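Enterobactin synthetase component F-related protein (Vibrio cholerae serotype O1, PDB 4OXI) probably activates glycine with ATP to form glycyl-adenosine-5'-phosphate, as an adenylation domain in a lipopolysaccharide-modification pathway linked to resistance against antimicrobial peptides. Local coordinates at residues K230-S235 and P362-I367; F389-L394 and R405-P410; R414-L419 and W447-D452. One frame throughout, in Å; residues are numbered along the deposited sequence.

Contact 1 (K230-S235 and P362-I367). With GAP (glycyl-adenosine-5'-phosphate), chain B.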
loop_
_atom_site.group_PDB
_atom_site.type_symbol
_atom_site.label_atom_id
_atom_site.label_comp_id
_atom_site.label_asym_id
_atom_site.label_seq_id
_atom_site.Cartn_x
_atom_site.Cartn_y
_atom_site.Cartn_z
ATOM N N LYS A 230 -2.575 0.333 13.795
ATOM C CA LYS A 230 -3.736 -0.462 13.458
ATOM C C LYS A 230 -3.252 -1.461 12.434
ATOM O O LYS A 230 -2.413 -1.133 11.584
ATOM C CB LYS A 230 -4.819 0.408 12.834
ATOM C CG LYS A 230 -5.449 1.409 13.791
ATOM C CD LYS A 230 -6.425 2.317 13.045
ATOM C CE LYS A 230 -7.113 3.282 13.998
ATOM N NZ LYS A 230 -8.101 4.122 13.255
ATOM N N ARG A 231 -3.756 -2.682 12.513
ATOM C CA ARG A 231 -3.418 -3.671 11.510
ATOM C C ARG A 231 -4.611 -4.147 10.705
ATOM O O ARG A 231 -5.720 -4.317 11.227
ATOM C CB ARG A 231 -2.647 -4.821 12.129
ATOM C CG ARG A 231 -1.151 -4.568 11.987
ATOM C CD ARG A 231 -0.362 -5.329 12.976
ATOM N NE ARG A 231 -0.510 -4.760 14.302
ATOM C CZ ARG A 231 0.454 -4.100 14.933
ATOM N NH1 ARG A 231 1.635 -3.918 14.340
ATOM N NH2 ARG A 231 0.226 -3.624 16.153
ATOM N N ILE A 232 -4.369 -4.336 9.416
ATOM C CA ILE A 232 -5.433 -4.614 8.477
ATOM C C ILE A 232 -5.078 -5.882 7.726
ATOM O O ILE A 232 -4.119 -5.909 6.941
ATOM C CB ILE A 232 -5.559 -3.455 7.494
ATOM C CG1 ILE A 232 -5.990 -2.187 8.237
ATOM C CG2 ILE A 232 -6.535 -3.783 6.389
ATOM C CD1 ILE A 232 -5.816 -0.928 7.410
ATOM N N ALA A 233 -5.838 -6.939 7.989
ATOM C CA ALA A 233 -5.609 -8.216 7.352
ATOM C C ALA A 233 -6.570 -8.356 6.172
ATOM O O ALA A 233 -7.783 -8.317 6.352
ATOM C CB ALA A 233 -5.807 -9.343 8.354
ATOM N N VAL A 234 -6.014 -8.518 4.974
ATOM C CA VAL A 234 -6.775 -8.578 3.740
ATOM C C VAL A 234 -6.855 -10.037 3.276
ATOM O O VAL A 234 -5.832 -10.718 3.158
ATOM C CB VAL A 234 -6.097 -7.715 2.655
ATOM C CG1 VAL A 234 -6.775 -7.900 1.296
ATOM C CG2 VAL A 234 -6.106 -6.247 3.064
ATOM N N SER A 235 -8.065 -10.525 3.029
ATOM C CA SER A 235 -8.255 -11.949 2.719
ATOM C C SER A 235 -7.976 -12.236 1.261
ATOM O O SER A 235 -7.876 -11.318 0.451
ATOM C CB SER A 235 -9.695 -12.359 2.997
ATOM O OG SER A 235 -10.529 -11.740 2.041
ATOM N N PRO A 362 -9.346 3.166 0.557
ATOM C CA PRO A 362 -8.471 2.999 1.717
ATOM C C PRO A 362 -7.968 1.563 1.795
ATOM O O PRO A 362 -8.557 0.657 1.183
ATOM C CB PRO A 362 -9.410 3.291 2.887
ATOM C CG PRO A 362 -10.733 2.748 2.417
ATOM C CD PRO A 362 -10.767 2.981 0.909
ATOM N N THR A 363 -6.891 1.359 2.544
ATOM C CA THR A 363 -6.326 0.036 2.726
ATOM C C THR A 363 -7.379 -0.906 3.288
ATOM O O THR A 363 -7.394 -2.100 2.962
ATOM C CB THR A 363 -5.105 0.115 3.658
ATOM O OG1 THR A 363 -4.136 1.004 3.074
ATOM C CG2 THR A 363 -4.470 -1.271 3.881
ATOM N N GLU A 364 -8.274 -0.359 4.109
ATOM C CA GLU A 364 -9.344 -1.140 4.746
ATOM C C GLU A 364 -10.303 -1.785 3.734
ATOM O O GLU A 364 -11.033 -2.727 4.064
ATOM C CB GLU A 364 -10.131 -0.257 5.722
ATOM C CG GLU A 364 -9.396 0.052 7.041
ATOM C CD GLU A 364 -8.467 1.280 6.965
ATOM O OE1 GLU A 364 -8.133 1.723 5.839
ATOM O OE2 GLU A 364 -8.082 1.820 8.038
ATOM N N CYS A 365 -10.316 -1.276 2.504
ATOM C CA CYS A 365 -11.194 -1.830 1.487
ATOM C C CYS A 365 -10.409 -2.333 0.269
ATOM O O CYS A 365 -10.895 -2.239 -0.860
ATOM C CB CYS A 365 -12.263 -0.816 1.053
ATOM S SG CYS A 365 -13.792 -1.602 0.394
ATOM N N THR A 366 -9.209 -2.859 0.514
ATOM C CA THR A 366 -8.393 -3.524 -0.509
ATOM C C THR A 366 -8.047 -2.623 -1.695
ATOM O O THR A 366 -8.637 -2.738 -2.775
ATOM C CB THR A 366 -9.049 -4.844 -0.986
ATOM O OG1 THR A 366 -9.398 -5.622 0.163
ATOM C CG2 THR A 366 -8.084 -5.667 -1.846
ATOM N N ILE A 367 -7.077 -1.737 -1.471
ATOM C CA ILE A 367 -6.421 -0.931 -2.515
ATOM C C ILE A 367 -7.253 0.235 -3.079
ATOM O O ILE A 367 -7.062 1.387 -2.679
ATOM C CB ILE A 367 -5.874 -1.809 -3.643
ATOM C CG1 ILE A 367 -5.138 -3.026 -3.062
ATOM C CG2 ILE A 367 -4.967 -0.991 -4.555
ATOM C CD1 ILE A 367 -4.654 -4.018 -4.139
HETATM N N GAP B . -5.120 2.073 -0.965
HETATM C CA GAP B . -4.660 3.355 -1.574
HETATM C C GAP B . -4.379 4.317 -0.436
HETATM O O GAP B . -3.954 5.443 -0.614
HETATM P PA GAP B . -4.399 4.599 2.299
HETATM O O1A GAP B . -5.183 3.774 3.289
HETATM O O2A GAP B . -2.913 4.846 2.501
HETATM O O3A GAP B . -4.653 3.843 0.909
HETATM C "C5'" GAP B . -6.600 6.013 2.124
HETATM O "O5'" GAP B . -5.172 6.003 2.172
HETATM C "C4'" GAP B . -7.076 7.450 2.071
HETATM O "O4'" GAP B . -6.381 8.143 1.031
HETATM C "C3'" GAP B . -8.530 7.583 1.674
HETATM O "O3'" GAP B . -9.389 7.417 2.802
HETATM C "C2'" GAP B . -8.571 8.983 1.087
HETATM O "O2'" GAP B . -8.552 9.953 2.123
HETATM C "C1'" GAP B . -7.217 9.141 0.446
HETATM N N9 GAP B . -7.328 8.873 -1.005
HETATM C C8 GAP B . -7.050 7.702 -1.610
HETATM N N7 GAP B . -7.236 7.789 -2.951
HETATM C C5 GAP B . -7.657 9.045 -3.214
HETATM C C6 GAP B . -8.052 9.797 -4.424
HETATM N N6 GAP B . -8.007 9.214 -5.652
HETATM N N1 GAP B . -8.436 11.085 -4.257
HETATM C C2 GAP B . -8.472 11.678 -3.041
HETATM N N3 GAP B . -8.125 11.046 -1.903
HETATM C C4 GAP B . -7.713 9.755 -1.928
#
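With CG1 of I232 opposite its own carbonyl carbon (chi1 -65°) and the rest of that branch extended, CD1 is pushed out from the strand toward the loop, where E364 doubles back through a bend at chi2 (87°) and presents its carboxylate broadside. The methyl therefore lies over the flat of the acid group, 3.5 Å from I232 CD1 to E364 CD. The same methyl also packs on T363, with I232 CD1 3.8 Å from T363 CG2. One step along the same face of the strand, V234 meets T366 more lightly, V234 CG1 standing 3.7 Å from T366 OG1. The polar atoms find their bonds elsewhere: E364 OE2 pairs with R477 and Y428, and T366 OG1 bonds to the carbonyl of Q423.

T363 is two-faced. Its CG2 meets the isoleucine, while its hydroxyl and amide both grip one phosphate oxygen of the adenylate, 3.0 Å from T363 OG1 and 3.1 Å from T363 N to GAP O1A, the amide bond fairly straight at 159°. At the far end of the loop, I367 O takes the glycyl amine, 2.7 Å from GAP N.

P362, T363 and E364 are the last three residues of the YGPTE motif of adenylation domains, and the loop runs on to I367; strand 230-235 starts on the last lysine of the TSGSTGKPK motif. The strand's contact with the loop is apolar, which leaves T363 N, T363 OG1 and the I367 carbonyl to hold the phosphate and amine of the adenylate.

Contact 2 (F389-L394 and R405-P410)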
loop_
_atom_site.group_PDB
_atom_site.type_symbol
_atom_site.label_atom_id
_atom_site.label_comp_id
_atom_site.label_asym_id
_atom_site.label_seq_id
_atom_site.Cartn_x
_atom_site.Cartn_y
_atom_site.Cartn_z
ATOM N N PHE A 389 -16.332 -0.080 -8.725
ATOM C CA PHE A 389 -16.224 -1.205 -9.639
ATOM C C PHE A 389 -17.511 -2.024 -9.632
ATOM O O PHE A 389 -17.943 -2.503 -10.664
ATOM C CB PHE A 389 -15.058 -2.099 -9.236
ATOM C CG PHE A 389 -13.720 -1.429 -9.338
ATOM C CD1 PHE A 389 -13.245 -0.997 -10.558
ATOM C CD2 PHE A 389 -12.926 -1.254 -8.214
ATOM C CE1 PHE A 389 -12.005 -0.381 -10.664
ATOM C CE2 PHE A 389 -11.680 -0.638 -8.314
ATOM C CZ PHE A 389 -11.224 -0.202 -9.542
ATOM N N GLU A 390 -18.109 -2.178 -8.457
ATOM C CA GLU A 390 -19.318 -2.979 -8.293
ATOM C C GLU A 390 -20.444 -2.126 -7.743
ATOM O O GLU A 390 -20.242 -1.374 -6.788
ATOM C CB GLU A 390 -19.054 -4.115 -7.312
ATOM C CG GLU A 390 -17.931 -5.033 -7.733
ATOM C CD GLU A 390 -17.787 -6.214 -6.804
ATOM O OE1 GLU A 390 -17.528 -5.998 -5.591
ATOM O OE2 GLU A 390 -17.944 -7.357 -7.292
ATOM N N GLU A 391 -21.638 -2.247 -8.315
ATOM C CA GLU A 391 -22.766 -1.479 -7.793
ATOM C C GLU A 391 -23.145 -2.044 -6.431
ATOM O O GLU A 391 -22.732 -3.153 -6.087
ATOM C CB GLU A 391 -23.947 -1.456 -8.778
ATOM C CG GLU A 391 -23.704 -0.626 -10.072
ATOM C CD GLU A 391 -23.914 0.905 -9.914
ATOM O OE1 GLU A 391 -24.271 1.563 -10.924
ATOM O OE2 GLU A 391 -23.710 1.464 -8.806
ATOM N N GLU A 392 -23.877 -1.249 -5.648
ATOM C CA GLU A 392 -24.297 -1.591 -4.279
ATOM C C GLU A 392 -23.190 -1.571 -3.230
ATOM O O GLU A 392 -23.379 -2.083 -2.125
ATOM C CB GLU A 392 -25.044 -2.930 -4.233
ATOM C CG GLU A 392 -26.197 -3.008 -5.218
ATOM C CD GLU A 392 -27.113 -4.188 -4.968
ATOM O OE1 GLU A 392 -26.622 -5.259 -4.530
ATOM O OE2 GLU A 392 -28.331 -4.034 -5.213
ATOM N N CYS A 393 -22.057 -0.951 -3.554
ATOM C CA CYS A 393 -20.910 -0.906 -2.643
ATOM C C CYS A 393 -20.759 0.394 -1.868
ATOM O O CYS A 393 -20.037 0.439 -0.868
ATOM C CB CYS A 393 -19.603 -1.151 -3.416
ATOM S SG CYS A 393 -19.370 -2.877 -3.807
ATOM N N LEU A 394 -21.396 1.456 -2.343
ATOM C CA LEU A 394 -21.157 2.774 -1.784
ATOM C C LEU A 394 -22.431 3.356 -1.189
ATOM O O LEU A 394 -23.521 3.177 -1.735
ATOM C CB LEU A 394 -20.654 3.717 -2.867
ATOM C CG LEU A 394 -19.382 3.319 -3.614
ATOM C CD1 LEU A 394 -19.005 4.409 -4.589
ATOM C CD2 LEU A 394 -18.247 3.084 -2.636
ATOM N N ARG A 405 -27.914 4.935 -0.164
ATOM C CA ARG A 405 -27.169 4.140 -1.146
ATOM C C ARG A 405 -26.815 5.049 -2.327
ATOM O O ARG A 405 -27.567 5.966 -2.658
ATOM C CB ARG A 405 -27.990 2.937 -1.639
ATOM C CG ARG A 405 -28.520 2.005 -0.546
ATOM C CD ARG A 405 -27.377 1.367 0.224
ATOM N NE ARG A 405 -26.693 0.371 -0.594
ATOM C CZ ARG A 405 -26.881 -0.939 -0.474
ATOM N NH1 ARG A 405 -27.718 -1.412 0.450
ATOM N NH2 ARG A 405 -26.224 -1.775 -1.267
ATOM N N PHE A 406 -25.668 4.804 -2.953
ATOM C CA PHE A 406 -25.169 5.670 -4.018
ATOM C C PHE A 406 -26.125 5.747 -5.215
ATOM O O PHE A 406 -26.290 6.806 -5.827
ATOM C CB PHE A 406 -23.786 5.188 -4.469
ATOM C CG PHE A 406 -23.285 5.857 -5.716
ATOM C CD1 PHE A 406 -22.634 7.073 -5.645
ATOM C CD2 PHE A 406 -23.465 5.268 -6.958
ATOM C CE1 PHE A 406 -22.165 7.698 -6.790
ATOM C CE2 PHE A 406 -23.003 5.890 -8.113
ATOM C CZ PHE A 406 -22.350 7.104 -8.025
ATOM N N GLU A 407 -26.742 4.613 -5.539
ATOM C CA GLU A 407 -27.668 4.495 -6.667
ATOM C C GLU A 407 -28.955 5.300 -6.460
ATOM O O GLU A 407 -29.647 5.612 -7.425
ATOM C CB GLU A 407 -28.041 3.027 -6.881
ATOM C CG GLU A 407 -26.866 2.096 -7.224
ATOM C CD GLU A 407 -25.919 1.788 -6.040
ATOM O OE1 GLU A 407 -26.259 2.076 -4.861
ATOM O OE2 GLU A 407 -24.814 1.255 -6.306
ATOM N N SER A 408 -29.273 5.613 -5.202
ATOM C CA SER A 408 -30.481 6.362 -4.849
ATOM C C SER A 408 -30.197 7.836 -4.553
ATOM O O SER A 408 -31.111 8.655 -4.501
ATOM C CB SER A 408 -31.153 5.751 -3.616
ATOM O OG SER A 408 -31.536 4.411 -3.843
ATOM N N ALA A 409 -28.934 8.176 -4.332
ATOM C CA ALA A 409 -28.600 9.539 -3.936
ATOM C C ALA A 409 -28.810 10.515 -5.087
ATOM O O ALA A 409 -28.424 10.235 -6.214
ATOM C CB ALA A 409 -27.174 9.610 -3.440
ATOM N N PRO A 410 -29.405 11.679 -4.794
ATOM C CA PRO A 410 -29.715 12.686 -5.817
ATOM C C PRO A 410 -28.512 13.566 -6.116
ATOM O O PRO A 410 -27.560 13.574 -5.336
ATOM C CB PRO A 410 -30.804 13.524 -5.142
ATOM C CG PRO A 410 -30.433 13.476 -3.671
ATOM C CD PRO A 410 -29.855 12.091 -3.447
HETATM O O HOH W 1 -22.305 1.611 -5.528
HETATM O O HOH W 2 -24.948 1.162 -2.726
#
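E407 OE2 draws in several groups from segment 389-394 and the solvent. The amide of E392 donates to it, 2.8 Å from E392 N to E407 OE2 and nearly straight at 167°, reaching the oxygen from above the carboxylate plane. A water donates to it as well and accepts from C393 N, and E391 OE2 lies just 2.7 Å from E407 OE2. With two acid oxygens that close, one of the two acids probably holds a proton and donates it to the other. The two side chains run past each other in opposite directions, with their carboxylate planes 56° apart. In E407 the bend at chi2 swings the carboxylate across to the amide of E392.

Its other oxygen, E407 OE1, takes part in a second water bridge. That water donates to L394 O, 2.7 Å away, and to E407 OE1, and accepts from R405 NE at the edge of the guanidinium. L394 O also receives the amide of F406, 3.0 Å from F406 N. R405 curls round through bends at chi2 and chi3 and adds a weak bond, 3.0 Å from R405 NH2 to E392 O.

Next to these polar groups the packing is apolar. L394 CB and F406 CB touch at 3.8 Å, and both side chains rest on L461 of strand 460-466. K456 makes a cation-pi contact with the F406 ring and bonds to the carbonyls of F406 and A409.

L394 opens strand 394-397 and R405 closes strand 403-405, so this is the open end of a beta-hairpin, fastened by one backbone bond, a bent glutamate, two bridging waters and a weak arginine bond, at the margin of an antiparallel sheet.

Contact 3 (R414-L419 and W447-D452). With GAP (glycyl-adenosine-5'-phosphate), chain B.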
loop_
_atom_site.group_PDB
_atom_site.type_symbol
_atom_site.label_atom_id
_atom_site.label_comp_id
_atom_site.label_asym_id
_atom_site.label_seq_id
_atom_site.Cartn_x
_atom_site.Cartn_y
_atom_site.Cartn_z
ATOM N N ARG A 414 -24.339 15.118 -0.339
ATOM C CA ARG A 414 -23.051 15.413 0.270
ATOM C C ARG A 414 -22.956 14.727 1.628
ATOM O O ARG A 414 -23.950 14.631 2.347
ATOM C CB ARG A 414 -22.912 16.933 0.433
ATOM C CG ARG A 414 -21.530 17.430 0.838
ATOM C CD ARG A 414 -21.528 18.946 1.100
ATOM N NE ARG A 414 -20.170 19.454 1.302
ATOM C CZ ARG A 414 -19.509 19.390 2.457
ATOM N NH1 ARG A 414 -20.082 18.843 3.527
ATOM N NH2 ARG A 414 -18.270 19.867 2.545
ATOM N N GLY A 415 -21.766 14.237 1.970
ATOM C CA GLY A 415 -21.544 13.619 3.267
ATOM C C GLY A 415 -20.378 12.643 3.286
ATOM O O GLY A 415 -19.530 12.637 2.384
ATOM N N GLU A 416 -20.326 11.816 4.324
ATOM C CA GLU A 416 -19.241 10.866 4.473
ATOM C C GLU A 416 -19.495 9.613 3.646
ATOM O O GLU A 416 -20.596 9.071 3.656
ATOM C CB GLU A 416 -19.045 10.495 5.942
ATOM C CG GLU A 416 -18.091 9.328 6.129
ATOM C CD GLU A 416 -17.726 9.088 7.570
ATOM O OE1 GLU A 416 -18.315 9.749 8.451
ATOM O OE2 GLU A 416 -16.838 8.243 7.823
ATOM N N LEU A 417 -18.468 9.160 2.938
ATOM C CA LEU A 417 -18.556 7.966 2.102
ATOM C C LEU A 417 -18.463 6.703 2.944
ATOM O O LEU A 417 -17.580 6.589 3.799
ATOM C CB LEU A 417 -17.426 7.977 1.071
ATOM C CG LEU A 417 -17.463 6.925 -0.033
ATOM C CD1 LEU A 417 -18.732 7.081 -0.823
ATOM C CD2 LEU A 417 -16.246 7.063 -0.955
ATOM N N LEU A 418 -19.370 5.755 2.699
ATOM C CA LEU A 418 -19.362 4.480 3.394
ATOM C C LEU A 418 -19.056 3.388 2.381
ATOM O O LEU A 418 -19.523 3.443 1.245
ATOM C CB LEU A 418 -20.722 4.198 4.032
ATOM C CG LEU A 418 -21.267 5.203 5.042
ATOM C CD1 LEU A 418 -22.594 4.723 5.598
ATOM C CD2 LEU A 418 -20.277 5.402 6.160
ATOM N N LEU A 419 -18.270 2.395 2.792
ATOM C CA LEU A 419 -17.853 1.341 1.876
ATOM C C LEU A 419 -18.380 -0.008 2.351
ATOM O O LEU A 419 -18.507 -0.253 3.557
ATOM C CB LEU A 419 -16.321 1.304 1.782
ATOM C CG LEU A 419 -15.668 2.659 1.507
ATOM C CD1 LEU A 419 -14.165 2.542 1.612
ATOM C CD2 LEU A 419 -16.059 3.176 0.130
ATOM N N TRP A 447 -20.891 -2.186 6.805
ATOM C CA TRP A 447 -20.418 -0.938 6.211
ATOM C C TRP A 447 -19.174 -0.418 6.921
ATOM O O TRP A 447 -18.968 -0.694 8.102
ATOM C CB TRP A 447 -21.512 0.131 6.265
ATOM C CG TRP A 447 -22.628 -0.128 5.324
ATOM C CD1 TRP A 447 -23.825 -0.720 5.611
ATOM C CD2 TRP A 447 -22.661 0.189 3.926
ATOM N NE1 TRP A 447 -24.601 -0.783 4.478
ATOM C CE2 TRP A 447 -23.909 -0.237 3.430
ATOM C CE3 TRP A 447 -21.754 0.789 3.047
ATOM C CZ2 TRP A 447 -24.272 -0.083 2.090
ATOM C CZ3 TRP A 447 -22.116 0.944 1.716
ATOM C CH2 TRP A 447 -23.365 0.514 1.251
ATOM N N TYR A 448 -18.354 0.350 6.205
ATOM C CA TYR A 448 -17.164 0.973 6.787
ATOM C C TYR A 448 -17.194 2.484 6.611
ATOM O O TYR A 448 -17.425 2.983 5.503
ATOM C CB TYR A 448 -15.889 0.390 6.152
ATOM C CG TYR A 448 -14.597 1.140 6.459
ATOM C CD1 TYR A 448 -13.976 1.035 7.703
ATOM C CD2 TYR A 448 -13.991 1.926 5.491
ATOM C CE1 TYR A 448 -12.797 1.713 7.967
ATOM C CE2 TYR A 448 -12.832 2.602 5.745
ATOM C CZ TYR A 448 -12.237 2.493 6.978
ATOM O OH TYR A 448 -11.073 3.176 7.205
ATOM N N ARG A 449 -16.955 3.207 7.703
ATOM C CA ARG A 449 -16.892 4.664 7.667
ATOM C C ARG A 449 -15.528 5.115 7.194
ATOM O O ARG A 449 -14.555 5.047 7.943
ATOM C CB ARG A 449 -17.135 5.253 9.059
ATOM C CG ARG A 449 -18.390 4.746 9.763
ATOM C CD ARG A 449 -18.473 5.341 11.161
ATOM N NE ARG A 449 -19.484 4.677 11.971
ATOM C CZ ARG A 449 -20.769 5.005 11.953
ATOM N NH1 ARG A 449 -21.179 5.987 11.157
ATOM N NH2 ARG A 449 -21.637 4.350 12.720
ATOM N N SER A 450 -15.461 5.609 5.965
ATOM C CA SER A 450 -14.183 5.934 5.348
ATOM C C SER A 450 -13.545 7.152 5.992
ATOM O O SER A 450 -12.313 7.264 6.065
ATOM C CB SER A 450 -14.367 6.186 3.848
ATOM O OG SER A 450 -15.037 7.416 3.637
ATOM N N GLY A 451 -14.383 8.073 6.454
ATOM C CA GLY A 451 -13.887 9.323 7.003
ATOM C C GLY A 451 -13.748 10.351 5.898
ATOM O O GLY A 451 -13.471 11.531 6.159
ATOM N N ASP A 452 -13.961 9.910 4.658
ATOM C CA ASP A 452 -13.839 10.810 3.512
ATOM C C ASP A 452 -15.169 11.512 3.239
ATOM O O ASP A 452 -16.235 10.881 3.210
ATOM C CB ASP A 452 -13.391 10.040 2.264
ATOM C CG ASP A 452 -11.990 9.457 2.400
ATOM O OD1 ASP A 452 -11.055 10.242 2.662
ATOM O OD2 ASP A 452 -11.826 8.219 2.262
HETATM N N GAP B . -5.120 2.073 -0.965
HETATM C CA GAP B . -4.660 3.355 -1.574
HETATM C C GAP B . -4.379 4.317 -0.436
HETATM O O GAP B . -3.954 5.443 -0.614
HETATM P PA GAP B . -4.399 4.599 2.299
HETATM O O1A GAP B . -5.183 3.774 3.289
HETATM O O2A GAP B . -2.913 4.846 2.501
HETATM O O3A GAP B . -4.653 3.843 0.909
HETATM C "C5'" GAP B . -6.600 6.013 2.124
HETATM O "O5'" GAP B . -5.172 6.003 2.172
HETATM C "C4'" GAP B . -7.076 7.450 2.071
HETATM O "O4'" GAP B . -6.381 8.143 1.031
HETATM C "C3'" GAP B . -8.530 7.583 1.674
HETATM O "O3'" GAP B . -9.389 7.417 2.802
HETATM C "C2'" GAP B . -8.571 8.983 1.087
HETATM O "O2'" GAP B . -8.552 9.953 2.123
HETATM C "C1'" GAP B . -7.217 9.141 0.446
HETATM N N9 GAP B . -7.328 8.873 -1.005
HETATM C C8 GAP B . -7.050 7.702 -1.610
HETATM N N7 GAP B . -7.236 7.789 -2.951
HETATM C C5 GAP B . -7.657 9.045 -3.214
HETATM C C6 GAP B . -8.052 9.797 -4.424
HETATM N N6 GAP B . -8.007 9.214 -5.652
HETATM N N1 GAP B . -8.436 11.085 -4.257
HETATM C C2 GAP B . -8.472 11.678 -3.041
HETATM N N3 GAP B . -8.125 11.046 -1.903
HETATM C C4 GAP B . -7.713 9.755 -1.928
#
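L419 and Y448 form the close-packed part, an antiparallel hydrogen-bonded pair joined by 2.9 Å from L419 N to Y448 O and 2.7 Å from Y448 N to L419 O. Their side chains lie alongside, pointing the same way, and L419 CD1 comes in at the edge of the tyrosine ring, 3.9 Å from Y448 CD2. Next door, the rim of W447's six-membered ring meets L418, whose CB is 3.7 Å from W447 CE3, with L419 N at the ring edge, in its plane.

Further along, S450 doubles up on one carbonyl. Its chi1 of 72° brings OG 2.7 Å from L417 O, which also takes S450 N; the same hydroxyl accepts from D452 N, an ST turn. L417 N answers with a 2.8 Å bond to D452 O.

On the partly exposed side, E416 stretches out to receive G451 N at a bent 131°, 2.8 Å from E416 OE2, and shares that oxygen with R467. The looseness is at the extended end of R449, whose guanidinium stays apart from the E416 carboxylate.

From the end of the turn, D452 spreads its carboxylate across the ribose: OD1 takes O2' of GAP, OD2 takes O3', and R466, H463 and Y360 hold the acid in place. This YRSGD sequence matches the conserved Y(R/K)TGD motif of adenylation domains, whose aspartate holds the ribose hydroxyls.

Overall arrangement
From the N terminus, contact 1 closes first and spans the longest loop: strand 230-235 meets the loop 362-367 after more than a hundred intervening residues. Contact 2 then closes the short hairpin of strands 394-397 and 403-405, and contact 3 brings strand 416-419 back against strand 445-457 after an excursion through helix 432-438. The three follow in series, neither nesting nor crossing. In space contact 3 is the middle piece. L419 touches P362 and C365 through CD1 and L394 through CD2, Y448 reaches E364, and W447 lies against R405 and C393. Contacts 1 and 2 stay about 7 Å apart at their nearest atoms, while contacts 1 and 3 share the adenylate.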